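P800 reaction center core protein (Heliobacterium modesticaldum, PDB 5V8K) forms one half of a symmetric, homodimeric photosynthetic reaction centre, holding bacteriochlorophylls g and g' for light-driven electron transfer toward a [4Fe-4S] cluster. Local coordinates at residues M270-M273 with F274-G277; V394-W397 with R398-F401; S436-D439 with Q440-A444. All blocks are in the same frame, centred on the assembly; numbering follows the deposited sequence.

Contact 1: M270-M273 with F274-G277; sequences MGIM and FWIG. With GBF (Bacteriochlorophyll g), chain B.
Ile272 and Ile276, one helical turn apart, meet because each turns a different branch toward the other: with chi1 at -68° Ile272 holds CG2 anti to its backbone N, while Ile276 has CG1 anti to the carbonyl carbon and extends it through a chi2 of 167°. The two side chains therefore run alongside each other in the same direction, with Ile276 CD1 3.7 Å from Ile272 CG2. The second branch of Ile272 serves another neighbour. Its CD1 reaches Trp275 CE3 at 4.1 Å, approaching the indole obliquely, and the two lie side by side, Trp275 CG being anti to the backbone N (chi1 -178°).

Phe274 illustrates how one carbonyl can be used twice. Met270 O accepts the backbone N-H of Phe274, N to O 3.0 Å, and also lies at the edge of the phenyl ring, near its plane, 3.2 Å from CD2. The opposite ortho carbon, Phe274 CD1, comes within 4.0 Å of methyl CMC of the bacteriochlorophyll. Gly277, lacking a side chain, lets the same methyl sit 3.8 Å from its CA, a position where a beta carbon would collide with it. Pigment atom CBC is 3.2 Å from Met273 O. That carbonyl also accepts the Gly277 N-H.

Around this pigment-facing side, Phe274 packs on Leu211 of helix 200-224, Trp275 on Ala212 there and on helix 376-401, and Ile276 fits between helices 376-401 and 437-447. Such i to i+3 and i to i+4 packing, with a glycine against a pigment methyl, belongs to a predicted transmembrane helix lining a bacteriochlorophyll pocket in the PsaA/PsaB family.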
loop_
_atom_site.group_PDB
_atom_site.type_symbol
_atom_site.label_atom_id
_atom_site.label_comp_id
_atom_site.label_asym_id
_atom_site.label_seq_id
_atom_site.Cartn_x
_atom_site.Cartn_y
_atom_site.Cartn_z
ATOM N N MET A 270 -5.265 14.102 -16.456
ATOM C CA MET A 270 -4.897 15.520 -16.536
ATOM C C MET A 270 -6.111 16.386 -16.167
ATOM O O MET A 270 -5.992 17.449 -15.626
ATOM C CB MET A 270 -4.345 15.984 -17.920
ATOM C CG MET A 270 -3.014 15.403 -18.318
ATOM S SD MET A 270 -1.710 16.135 -17.357
ATOM C CE MET A 270 -0.378 16.169 -18.508
ATOM N N GLY A 271 -7.275 15.956 -16.586
ATOM C CA GLY A 271 -8.485 16.693 -16.249
ATOM C C GLY A 271 -8.728 16.733 -14.747
ATOM O O GLY A 271 -9.031 17.785 -14.186
ATOM N N ILE A 272 -8.541 15.606 -14.071
ATOM C CA ILE A 272 -8.702 15.577 -12.620
ATOM C C ILE A 272 -7.695 16.522 -11.980
ATOM O O ILE A 272 -7.999 17.240 -11.016
ATOM C CB ILE A 272 -8.521 14.150 -12.082
ATOM C CG1 ILE A 272 -9.675 13.233 -12.534
ATOM C CG2 ILE A 272 -8.382 14.143 -10.566
ATOM C CD1 ILE A 272 -11.028 13.605 -12.064
ATOM N N MET A 273 -6.485 16.489 -12.514
ATOM C CA MET A 273 -5.387 17.311 -11.974
ATOM C C MET A 273 -5.710 18.837 -12.132
ATOM O O MET A 273 -5.456 19.640 -11.256
ATOM C CB MET A 273 -3.964 16.974 -12.540
ATOM C CG MET A 273 -3.353 15.654 -12.122
ATOM S SD MET A 273 -2.083 15.085 -13.237
ATOM C CE MET A 273 -0.776 16.248 -12.997
ATOM N N PHE A 274 -6.253 19.236 -13.262
ATOM C CA PHE A 274 -6.596 20.647 -13.457
ATOM C C PHE A 274 -7.827 21.045 -12.641
ATOM O O PHE A 274 -7.931 22.192 -12.206
ATOM C CB PHE A 274 -6.827 20.958 -14.936
ATOM C CG PHE A 274 -5.566 21.279 -15.698
ATOM C CD1 PHE A 274 -5.033 22.548 -15.641
ATOM C CD2 PHE A 274 -4.915 20.312 -16.457
ATOM C CE1 PHE A 274 -3.866 22.854 -16.324
ATOM C CE2 PHE A 274 -3.753 20.619 -17.128
ATOM C CZ PHE A 274 -3.233 21.895 -17.066
ATOM N N TRP A 275 -8.770 20.123 -12.441
ATOM C CA TRP A 275 -9.940 20.404 -11.617
ATOM C C TRP A 275 -9.511 20.717 -10.190
ATOM O O TRP A 275 -9.896 21.733 -9.614
ATOM C CB TRP A 275 -10.877 19.187 -11.651
ATOM C CG TRP A 275 -12.176 19.268 -10.904
ATOM C CD1 TRP A 275 -13.006 20.347 -10.772
ATOM C CD2 TRP A 275 -12.801 18.188 -10.198
ATOM N NE1 TRP A 275 -14.118 19.999 -10.012
ATOM C CE2 TRP A 275 -14.011 18.671 -9.661
ATOM C CE3 TRP A 275 -12.449 16.857 -9.967
ATOM C CZ2 TRP A 275 -14.864 17.858 -8.901
ATOM C CZ3 TRP A 275 -13.276 16.066 -9.218
ATOM C CH2 TRP A 275 -14.481 16.565 -8.692
ATOM N N ILE A 276 -8.684 19.847 -9.619
ATOM C CA ILE A 276 -8.315 19.990 -8.225
ATOM C C ILE A 276 -7.332 21.132 -8.055
ATOM O O ILE A 276 -7.466 21.936 -7.136
ATOM C CB ILE A 276 -7.768 18.658 -7.690
ATOM C CG1 ILE A 276 -8.903 17.632 -7.671
ATOM C CG2 ILE A 276 -7.147 18.847 -6.305
ATOM C CD1 ILE A 276 -8.475 16.198 -7.477
ATOM N N GLY A 277 -6.338 21.238 -8.945
ATOM C CA GLY A 277 -5.419 22.361 -8.877
ATOM C C GLY A 277 -6.076 23.688 -9.176
ATOM O O GLY A 277 -5.707 24.710 -8.600
HETATM MG MG GBF B . -0.249 26.123 -9.732
HETATM C CHA GBF B . 1.592 27.059 -6.863
HETATM C CHB GBF B . 1.058 28.728 -11.310
HETATM C CHC GBF B . -1.435 24.626 -12.627
HETATM C CHD GBF B . -1.045 23.140 -7.933
HETATM N NA GBF B . 0.940 27.625 -9.179
HETATM C C1A GBF B . 1.689 27.889 -8.105
HETATM C C2A GBF B . 2.408 29.210 -8.037
HETATM C C3A GBF B . 1.932 29.839 -9.347
HETATM C C4A GBF B . 1.285 28.644 -9.985
HETATM C CMA GBF B . 0.914 30.956 -9.143
HETATM C CAA GBF B . 3.930 29.181 -7.943
HETATM C CBA GBF B . 4.553 28.319 -9.032
HETATM C CGA GBF B . 6.036 28.592 -9.162
HETATM O O1A GBF B . 6.521 29.620 -8.717
HETATM O O2A GBF B . 6.670 27.977 -10.304
HETATM N NB GBF B . -0.143 26.615 -11.711
HETATM C C1B GBF B . 0.342 27.782 -12.192
HETATM C C2B GBF B . 0.052 27.891 -13.553
HETATM C C3B GBF B . -0.635 26.720 -13.912
HETATM C C4B GBF B . -0.748 25.963 -12.720
HETATM C CMB GBF B . 0.480 29.052 -14.427
HETATM C CAB GBF B . -1.180 26.330 -15.246
HETATM C CBB GBF B . -1.340 27.068 -16.347
HETATM N NC GBF B . -1.140 24.319 -10.141
HETATM C C1C GBF B . -1.474 23.850 -11.348
HETATM C C2C GBF B . -1.914 22.455 -11.618
HETATM C C3C GBF B . -1.712 22.151 -10.197
HETATM C C4C GBF B . -1.324 23.211 -9.386
HETATM C CMC GBF B . -3.373 22.523 -12.038
HETATM C CAC GBF B . -1.933 20.811 -9.609
HETATM C CBC GBF B . -2.386 19.607 -10.386
HETATM N ND GBF B . 0.147 25.220 -7.973
HETATM C C1D GBF B . -0.242 24.174 -7.269
HETATM C C2D GBF B . 0.133 23.937 -5.728
HETATM C C3D GBF B . 0.810 25.146 -5.754
HETATM C C4D GBF B . 0.844 25.875 -6.985
HETATM C CMD GBF B . -0.202 22.887 -4.709
HETATM C CAD GBF B . 1.760 25.831 -4.852
HETATM O OBD GBF B . 1.925 25.817 -3.602
HETATM C CBD GBF B . 2.236 27.081 -5.530
HETATM C CGD GBF B . 1.711 28.258 -4.816
HETATM O O1D GBF B . 2.367 28.948 -4.060
HETATM O O2D GBF B . 0.358 28.612 -5.083
HETATM C CED GBF B . -0.279 29.414 -4.115
HETATM C C1 GBF B . 8.051 27.629 -10.283
HETATM C C2 GBF B . 8.395 26.954 -11.585
HETATM C C3 GBF B . 8.954 27.618 -12.615
HETATM C C4 GBF B . 9.278 29.096 -12.492
HETATM C C5 GBF B . 9.244 26.824 -13.877
HETATM C C6 GBF B . 10.456 27.369 -14.616
HETATM C C7 GBF B . 10.945 26.353 -15.625
HETATM C C8 GBF B . 12.243 26.000 -15.753
HETATM C C9 GBF B . 13.313 26.620 -14.896
HETATM C C10 GBF B . 12.690 24.994 -16.792
HETATM C C11 GBF B . 11.849 23.725 -16.776
HETATM C C12 GBF B . 11.750 23.160 -18.177
HETATM C C13 GBF B . 11.150 21.980 -18.364
HETATM C C14 GBF B . 10.602 21.262 -17.169
HETATM C C15 GBF B . 11.025 21.373 -19.743
#

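Contact 2: V394-W397 with R398-F401; sequences VPMW and RMVF. With GBF (Bacteriochlorophyll g), chain T.
Trp397 and Phe401 meet rim to rim, Trp397 CE3 lying 3.6 Å from Phe401 CE2. Their planes are only 9° apart, yet neither ring covers the other. What lies over the indole is pigment: methyl CMB of bacteriochlorophyll g sits above the centre of one face, 3.2 Å from Trp397 CE2. The phenyl ring of Phe401 has Val400 CG1 over the centre of one face, and its CZ stands 3.8 Å from the ester carbonyl oxygen O1A of the same pigment. Val400 thus works in two directions, since its other methyl, CG2, is 3.9 Å from pigment methyl CMA.

The backbone spaces these groups, with Phe401 N donating to Trp397 O at 3.0 Å. Farther out, Phe317 and Phe313 approach Trp397 and Phe401 respectively in edge-to-face fashion.

On another side of the helix, Arg398 lays its CG 3.3 Å from Val394 O, and a bend at chi3 (70°) leads the guanidinium away from 394-397, toward the second subunit. There NH2 forms a salt bridge with Glu548 and a hydrogen bond with Ser545 O, both of the second subunit, while NH1 donates to OBD of 8(1)-hydroxychlorophyll aF.

The chemistry is divided accordingly: apolar and aromatic surfaces hold one pigment by dispersion, whereas the buried charge joins the subunits and would probably polarise the keto group of the 8(1)-hydroxychlorophyll aF.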
loop_
_atom_site.group_PDB
_atom_site.type_symbol
_atom_site.label_atom_id
_atom_site.label_comp_id
_atom_site.label_asym_id
_atom_site.label_seq_id
_atom_site.Cartn_x
_atom_site.Cartn_y
_atom_site.Cartn_z
ATOM N N VAL A 394 -15.064 16.346 -1.061
ATOM C CA VAL A 394 -15.070 16.652 0.386
ATOM C C VAL A 394 -13.835 17.493 0.720
ATOM O O VAL A 394 -13.991 18.602 1.242
ATOM C CB VAL A 394 -15.160 15.376 1.254
ATOM C CG1 VAL A 394 -14.873 15.658 2.721
ATOM C CG2 VAL A 394 -16.574 14.756 1.127
ATOM N N PRO A 395 -12.605 17.046 0.428
ATOM C CA PRO A 395 -11.463 17.953 0.636
ATOM C C PRO A 395 -11.513 19.213 -0.233
ATOM O O PRO A 395 -11.037 20.268 0.209
ATOM C CB PRO A 395 -10.225 17.094 0.314
ATOM C CG PRO A 395 -10.722 15.892 -0.419
ATOM C CD PRO A 395 -12.185 15.704 0.016
ATOM N N MET A 396 -12.119 19.156 -1.421
ATOM C CA MET A 396 -12.177 20.330 -2.294
ATOM C C MET A 396 -13.024 21.444 -1.684
ATOM O O MET A 396 -12.637 22.621 -1.709
ATOM C CB MET A 396 -12.713 19.949 -3.674
ATOM C CG MET A 396 -11.833 18.960 -4.401
ATOM S SD MET A 396 -12.469 18.448 -6.016
ATOM C CE MET A 396 -12.227 19.982 -6.842
ATOM N N TRP A 397 -14.197 21.100 -1.151
ATOM C CA TRP A 397 -15.023 22.146 -0.572
ATOM C C TRP A 397 -14.487 22.613 0.779
ATOM O O TRP A 397 -14.743 23.756 1.169
ATOM C CB TRP A 397 -16.479 21.709 -0.468
ATOM C CG TRP A 397 -17.138 21.681 -1.820
ATOM C CD1 TRP A 397 -17.520 20.570 -2.518
ATOM C CD2 TRP A 397 -17.485 22.808 -2.643
ATOM N NE1 TRP A 397 -18.095 20.928 -3.700
ATOM C CE2 TRP A 397 -18.099 22.296 -3.807
ATOM C CE3 TRP A 397 -17.351 24.193 -2.510
ATOM C CZ2 TRP A 397 -18.539 23.118 -4.856
ATOM C CZ3 TRP A 397 -17.826 25.019 -3.549
ATOM C CH2 TRP A 397 -18.404 24.466 -4.707
ATOM N N ARG A 398 -13.659 21.807 1.438
ATOM C CA ARG A 398 -12.975 22.286 2.636
ATOM C C ARG A 398 -11.871 23.303 2.303
ATOM O O ARG A 398 -11.683 24.273 3.048
ATOM C CB ARG A 398 -12.427 21.089 3.419
ATOM C CG ARG A 398 -13.539 20.229 4.095
ATOM C CD ARG A 398 -12.963 18.948 4.648
ATOM N NE ARG A 398 -12.109 19.170 5.808
ATOM C CZ ARG A 398 -11.659 18.185 6.585
ATOM N NH1 ARG A 398 -12.006 16.942 6.315
ATOM N NH2 ARG A 398 -10.923 18.429 7.675
ATOM N N MET A 399 -11.131 23.105 1.195
ATOM C CA MET A 399 -10.220 24.130 0.676
ATOM C C MET A 399 -10.928 25.459 0.550
ATOM O O MET A 399 -10.422 26.498 0.994
ATOM C CB MET A 399 -9.661 23.737 -0.710
ATOM C CG MET A 399 -8.475 22.820 -0.727
ATOM S SD MET A 399 -7.714 22.690 -2.417
ATOM C CE MET A 399 -8.833 21.663 -3.345
ATOM N N VAL A 400 -12.118 25.430 -0.049
ATOM C CA VAL A 400 -12.857 26.645 -0.370
ATOM C C VAL A 400 -13.381 27.331 0.887
ATOM O O VAL A 400 -13.287 28.555 1.015
ATOM C CB VAL A 400 -14.000 26.314 -1.340
ATOM C CG1 VAL A 400 -14.871 27.545 -1.578
ATOM C CG2 VAL A 400 -13.434 25.778 -2.649
ATOM N N PHE A 401 -13.966 26.568 1.829
ATOM C CA PHE A 401 -14.768 27.157 2.906
ATOM C C PHE A 401 -14.246 26.934 4.329
ATOM O O PHE A 401 -14.720 27.621 5.251
ATOM C CB PHE A 401 -16.210 26.629 2.838
ATOM C CG PHE A 401 -17.008 27.172 1.689
ATOM C CD1 PHE A 401 -17.119 28.541 1.477
ATOM C CD2 PHE A 401 -17.651 26.315 0.823
ATOM C CE1 PHE A 401 -17.871 29.059 0.413
ATOM C CE2 PHE A 401 -18.397 26.805 -0.251
ATOM C CZ PHE A 401 -18.499 28.181 -0.469
HETATM MG MG GBF T . -15.722 26.143 -9.580
HETATM C CHA GBF T . -15.399 29.578 -8.943
HETATM C CHB GBF T . -14.893 25.544 -6.436
HETATM C CHC GBF T . -16.674 22.949 -10.307
HETATM C CHD GBF T . -16.695 27.081 -12.946
HETATM N NA GBF T . -15.260 27.288 -8.035
HETATM C C1A GBF T . -15.187 28.605 -7.832
HETATM C C2A GBF T . -15.037 29.139 -6.451
HETATM C C3A GBF T . -14.383 27.874 -5.882
HETATM C C4A GBF T . -14.873 26.840 -6.846
HETATM C CMA GBF T . -12.859 27.912 -5.881
HETATM C CAA GBF T . -16.385 29.584 -5.834
HETATM C CBA GBF T . -17.353 28.436 -5.554
HETATM C CGA GBF T . -18.584 28.993 -4.869
HETATM O O1A GBF T . -18.466 29.735 -3.899
HETATM O O2A GBF T . -19.782 28.180 -4.983
HETATM N NB GBF T . -15.943 24.467 -8.432
HETATM C C1B GBF T . -15.396 24.361 -7.197
HETATM C C2B GBF T . -15.579 23.070 -6.761
HETATM C C3B GBF T . -16.089 22.357 -7.831
HETATM C C4B GBF T . -16.190 23.251 -8.924
HETATM C CMB GBF T . -15.278 22.553 -5.370
HETATM C CAB GBF T . -16.431 20.938 -7.670
HETATM C CBB GBF T . -17.187 20.188 -8.441
HETATM N NC GBF T . -16.515 25.261 -11.249
HETATM C C1C GBF T . -16.797 23.968 -11.383
HETATM C C2C GBF T . -17.224 23.315 -12.652
HETATM C C3C GBF T . -17.239 24.627 -13.281
HETATM C C4C GBF T . -16.805 25.689 -12.499
HETATM C CMC GBF T . -16.050 22.465 -13.202
HETATM C CAC GBF T . -17.634 24.769 -14.696
HETATM C CBC GBF T . -18.101 23.573 -15.489
HETATM N ND GBF T . -16.032 27.777 -10.725
HETATM C C1D GBF T . -16.336 28.125 -11.973
HETATM C C2D GBF T . -16.313 29.680 -12.442
HETATM C C3D GBF T . -15.950 30.063 -11.146
HETATM C C4D GBF T . -15.772 29.030 -10.174
HETATM C CMD GBF T . -16.592 30.419 -13.698
HETATM C CAD GBF T . -15.785 31.350 -10.434
HETATM O OBD GBF T . -15.652 32.549 -10.850
HETATM C CBD GBF T . -15.297 31.054 -9.038
HETATM C CGD GBF T . -13.868 31.439 -8.785
HETATM O O1D GBF T . -12.932 30.685 -8.993
HETATM O O2D GBF T . -13.531 32.741 -8.296
HETATM C CED GBF T . -12.420 33.363 -8.943
HETATM C C1 GBF T . -20.876 28.249 -4.073
HETATM C C2 GBF T . -21.517 26.884 -4.101
HETATM C C3 GBF T . -22.336 26.496 -5.091
HETATM C C4 GBF T . -22.679 27.414 -6.225
HETATM C C5 GBF T . -22.926 25.103 -5.066
#

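Contact 3: S436-D439 with Q440-A444; sequences SLVD and QFYLA. With GBF (Bacteriochlorophyll g), chain B.
Val438 and Tyr442 cross obliquely, and the valine rotamer sets which methyl comes nearest the phenol end. A chi1 of 77° puts CG1 in the crowded position between backbone N and carbonyl carbon, while CG2, anti to the backbone N, lies 3.7 Å from Tyr442 OH. The valine backbone meets the same ring differently: Val438 O lies over one face, displaced toward the rim and 3.3 Å from CD2, while accepting Tyr442 N at 3.0 Å. At the ring edge comes Asp439, whose OD1 is 3.4 Å from Tyr442 CE2, the carboxylate turned 33° from the ring plane. Its other oxygen, OD2, is paired with Lys579 in a salt bridge. Tyr442 also touches a bound phosphatidylglycerol-type lipid and Tyr542 of the second subunit. Replacing Tyr442 by alanine would probably open a gap beside Val438 CG2 and the lipid and deprive Asp439 OD1 of the ring edge it meets.

With CG anti to the backbone N (chi1 162°), Phe441 swings its ring to the bacteriochlorophyll, where methyl CMD lies over one face near the rim, 3.5 Å from CE2.

Before the first turn, Ser436 is the N-cap: OG accepts a weak bond from Asp439 N at 3.4 Å and also pairs with Phe422 O. Gln440 N donates to Ser436 O at 3.1 Å, and the bent Gln440 side chain sends NE2 to Ser434 O and to Ser545 OG of the second subunit, while the OH of Tyr542 of that subunit is hydrogen-bonded to Asp439 O.

The Asp439 side chain lies about 6 Å from those of Cys424 and Cys433, ligands of the [4Fe-4S] cluster. Its pairing with Lys579 and its place in the first helical turn would both be expected to stabilise the carboxylate's negative charge close to that cluster.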
loop_
_atom_site.group_PDB
_atom_site.type_symbol
_atom_site.label_atom_id
_atom_site.label_comp_id
_atom_site.label_asym_id
_atom_site.label_seq_id
_atom_site.Cartn_x
_atom_site.Cartn_y
_atom_site.Cartn_z
ATOM N N SER A 436 -4.710 22.667 6.952
ATOM C CA SER A 436 -4.535 23.818 6.078
ATOM C C SER A 436 -5.094 23.563 4.672
ATOM O O SER A 436 -5.411 22.437 4.273
ATOM C CB SER A 436 -3.058 24.190 5.961
ATOM O OG SER A 436 -2.389 23.224 5.180
ATOM N N LEU A 437 -5.192 24.662 3.926
ATOM C CA LEU A 437 -5.684 24.663 2.553
ATOM C C LEU A 437 -4.869 23.723 1.658
ATOM O O LEU A 437 -5.438 22.860 0.963
ATOM C CB LEU A 437 -5.681 26.117 2.039
ATOM C CG LEU A 437 -6.047 26.578 0.612
ATOM C CD1 LEU A 437 -4.859 26.570 -0.198
ATOM C CD2 LEU A 437 -7.005 25.694 -0.119
ATOM N N VAL A 438 -3.531 23.821 1.703
ATOM C CA VAL A 438 -2.734 23.000 0.788
ATOM C C VAL A 438 -2.821 21.519 1.182
ATOM O O VAL A 438 -2.775 20.629 0.322
ATOM C CB VAL A 438 -1.270 23.508 0.698
ATOM C CG1 VAL A 438 -0.423 23.104 1.919
ATOM C CG2 VAL A 438 -0.652 23.010 -0.556
ATOM N N ASP A 439 -2.996 21.227 2.469
ATOM C CA ASP A 439 -3.056 19.829 2.877
ATOM C C ASP A 439 -4.383 19.189 2.450
ATOM O O ASP A 439 -4.427 17.997 2.155
ATOM C CB ASP A 439 -2.815 19.733 4.382
ATOM C CG ASP A 439 -1.360 20.081 4.777
ATOM O OD1 ASP A 439 -0.449 20.028 3.899
ATOM O OD2 ASP A 439 -1.119 20.404 5.963
ATOM N N GLN A 440 -5.442 19.989 2.305
ATOM C CA GLN A 440 -6.681 19.491 1.712
ATOM C C GLN A 440 -6.559 19.353 0.195
ATOM O O GLN A 440 -7.218 18.498 -0.406
ATOM C CB GLN A 440 -7.854 20.403 2.069
ATOM C CG GLN A 440 -8.225 20.396 3.549
ATOM C CD GLN A 440 -8.701 19.019 4.010
ATOM O OE1 GLN A 440 -9.604 18.417 3.411
ATOM N NE2 GLN A 440 -8.069 18.500 5.048
ATOM N N PHE A 441 -5.745 20.192 -0.446
ATOM C CA PHE A 441 -5.409 19.965 -1.848
ATOM C C PHE A 441 -4.801 18.583 -2.054
ATOM O O PHE A 441 -5.241 17.829 -2.924
ATOM C CB PHE A 441 -4.457 21.048 -2.354
ATOM C CG PHE A 441 -3.732 20.650 -3.614
ATOM C CD1 PHE A 441 -4.363 20.725 -4.827
ATOM C CD2 PHE A 441 -2.460 20.141 -3.552
ATOM C CE1 PHE A 441 -3.728 20.339 -5.986
ATOM C CE2 PHE A 441 -1.784 19.717 -4.719
ATOM C CZ PHE A 441 -2.419 19.821 -5.947
ATOM N N TYR A 442 -3.780 18.229 -1.264
ATOM C CA TYR A 442 -3.179 16.902 -1.395
ATOM C C TYR A 442 -4.222 15.820 -1.190
ATOM O O TYR A 442 -4.195 14.787 -1.875
ATOM C CB TYR A 442 -2.041 16.695 -0.393
ATOM C CG TYR A 442 -0.932 17.689 -0.437
ATOM C CD1 TYR A 442 -0.352 18.074 -1.636
ATOM C CD2 TYR A 442 -0.458 18.264 0.728
ATOM C CE1 TYR A 442 0.637 19.003 -1.668
ATOM C CE2 TYR A 442 0.574 19.213 0.708
ATOM C CZ TYR A 442 1.131 19.568 -0.511
ATOM O OH TYR A 442 2.128 20.549 -0.588
ATOM N N LEU A 443 -5.107 16.002 -0.184
ATOM C CA LEU A 443 -6.048 14.950 0.133
ATOM C C LEU A 443 -7.025 14.754 -1.018
ATOM O O LEU A 443 -7.432 13.629 -1.310
ATOM C CB LEU A 443 -6.788 15.285 1.459
ATOM C CG LEU A 443 -7.706 14.245 2.093
ATOM C CD1 LEU A 443 -6.933 12.934 2.370
ATOM C CD2 LEU A 443 -8.381 14.716 3.383
ATOM N N ALA A 444 -7.410 15.835 -1.692
ATOM C CA ALA A 444 -8.283 15.667 -2.848
ATOM C C ALA A 444 -7.574 14.891 -3.963
ATOM O O ALA A 444 -8.182 14.029 -4.615
ATOM C CB ALA A 444 -8.784 17.019 -3.329
HETATM MG MG GBF B . -0.249 26.123 -9.732
HETATM C CHA GBF B . 1.592 27.059 -6.863
HETATM C CHB GBF B . 1.058 28.728 -11.310
HETATM C CHC GBF B . -1.435 24.626 -12.627
HETATM C CHD GBF B . -1.045 23.140 -7.933
HETATM N NA GBF B . 0.940 27.625 -9.179
HETATM C C1A GBF B . 1.689 27.889 -8.105
HETATM C C2A GBF B . 2.408 29.210 -8.037
HETATM C C3A GBF B . 1.932 29.839 -9.347
HETATM C C4A GBF B . 1.285 28.644 -9.985
HETATM C CMA GBF B . 0.914 30.956 -9.143
HETATM C CAA GBF B . 3.930 29.181 -7.943
HETATM C CBA GBF B . 4.553 28.319 -9.032
HETATM C CGA GBF B . 6.036 28.592 -9.162
HETATM O O1A GBF B . 6.521 29.620 -8.717
HETATM O O2A GBF B . 6.670 27.977 -10.304
HETATM N NB GBF B . -0.143 26.615 -11.711
HETATM C C1B GBF B . 0.342 27.782 -12.192
HETATM C C2B GBF B . 0.052 27.891 -13.553
HETATM C C3B GBF B . -0.635 26.720 -13.912
HETATM C C4B GBF B . -0.748 25.963 -12.720
HETATM C CMB GBF B . 0.480 29.052 -14.427
HETATM C CAB GBF B . -1.180 26.330 -15.246
HETATM C CBB GBF B . -1.340 27.068 -16.347
HETATM N NC GBF B . -1.140 24.319 -10.141
HETATM C C1C GBF B . -1.474 23.850 -11.348
HETATM C C2C GBF B . -1.914 22.455 -11.618
HETATM C C3C GBF B . -1.712 22.151 -10.197
HETATM C C4C GBF B . -1.324 23.211 -9.386
HETATM C CMC GBF B . -3.373 22.523 -12.038
HETATM C CAC GBF B . -1.933 20.811 -9.609
HETATM C CBC GBF B . -2.386 19.607 -10.386
HETATM N ND GBF B . 0.147 25.220 -7.973
HETATM C C1D GBF B . -0.242 24.174 -7.269
HETATM C C2D GBF B . 0.133 23.937 -5.728
HETATM C C3D GBF B . 0.810 25.146 -5.754
HETATM C C4D GBF B . 0.844 25.875 -6.985
HETATM C CMD GBF B . -0.202 22.887 -4.709
HETATM C CAD GBF B . 1.760 25.831 -4.852
HETATM O OBD GBF B . 1.925 25.817 -3.602
HETATM C CBD GBF B . 2.236 27.081 -5.530
HETATM C CGD GBF B . 1.711 28.258 -4.816
HETATM O O1D GBF B . 2.367 28.948 -4.060
HETATM O O2D GBF B . 0.358 28.612 -5.083
HETATM C CED GBF B . -0.279 29.414 -4.115
HETATM C C1 GBF B . 8.051 27.629 -10.283
HETATM C C2 GBF B . 8.395 26.954 -11.585
HETATM C C3 GBF B . 8.954 27.618 -12.615
HETATM C C4 GBF B . 9.278 29.096 -12.492
HETATM C C5 GBF B . 9.244 26.824 -13.877
HETATM C C6 GBF B . 10.456 27.369 -14.616
HETATM C C7 GBF B . 10.945 26.353 -15.625
HETATM C C8 GBF B . 12.243 26.000 -15.753
HETATM C C9 GBF B . 13.313 26.620 -14.896
HETATM C C10 GBF B . 12.690 24.994 -16.792
HETATM C C11 GBF B . 11.849 23.725 -16.776
HETATM C C12 GBF B . 11.750 23.160 -18.177
HETATM C C13 GBF B . 11.150 21.980 -18.364
HETATM C C14 GBF B . 10.602 21.262 -17.169
HETATM C C15 GBF B . 11.025 21.373 -19.743
#

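Contacts 1, 2 and 3 follow one another along the chain, each a single local turn or two, on helices 258-291, 376-401 and 437-447. The centres of contacts 2 and 3 are about 8 Å apart; that of contact 1 lies about 15 and 14 Å from them. All three nevertheless touch: Trp275 CE2 meets Met396 CE at 3.6 Å, Ile276 CG2 meets Phe441 CD1 at 3.7 Å, and Met399 CG meets Leu437 CD2 at 3.3 Å. Contacts 1 and 3 share one bacteriochlorophyll, contact 2 holds another, and contacts 2 and 3 both reach the second subunit, so neighbouring helices join pigment binding to the dimer interface.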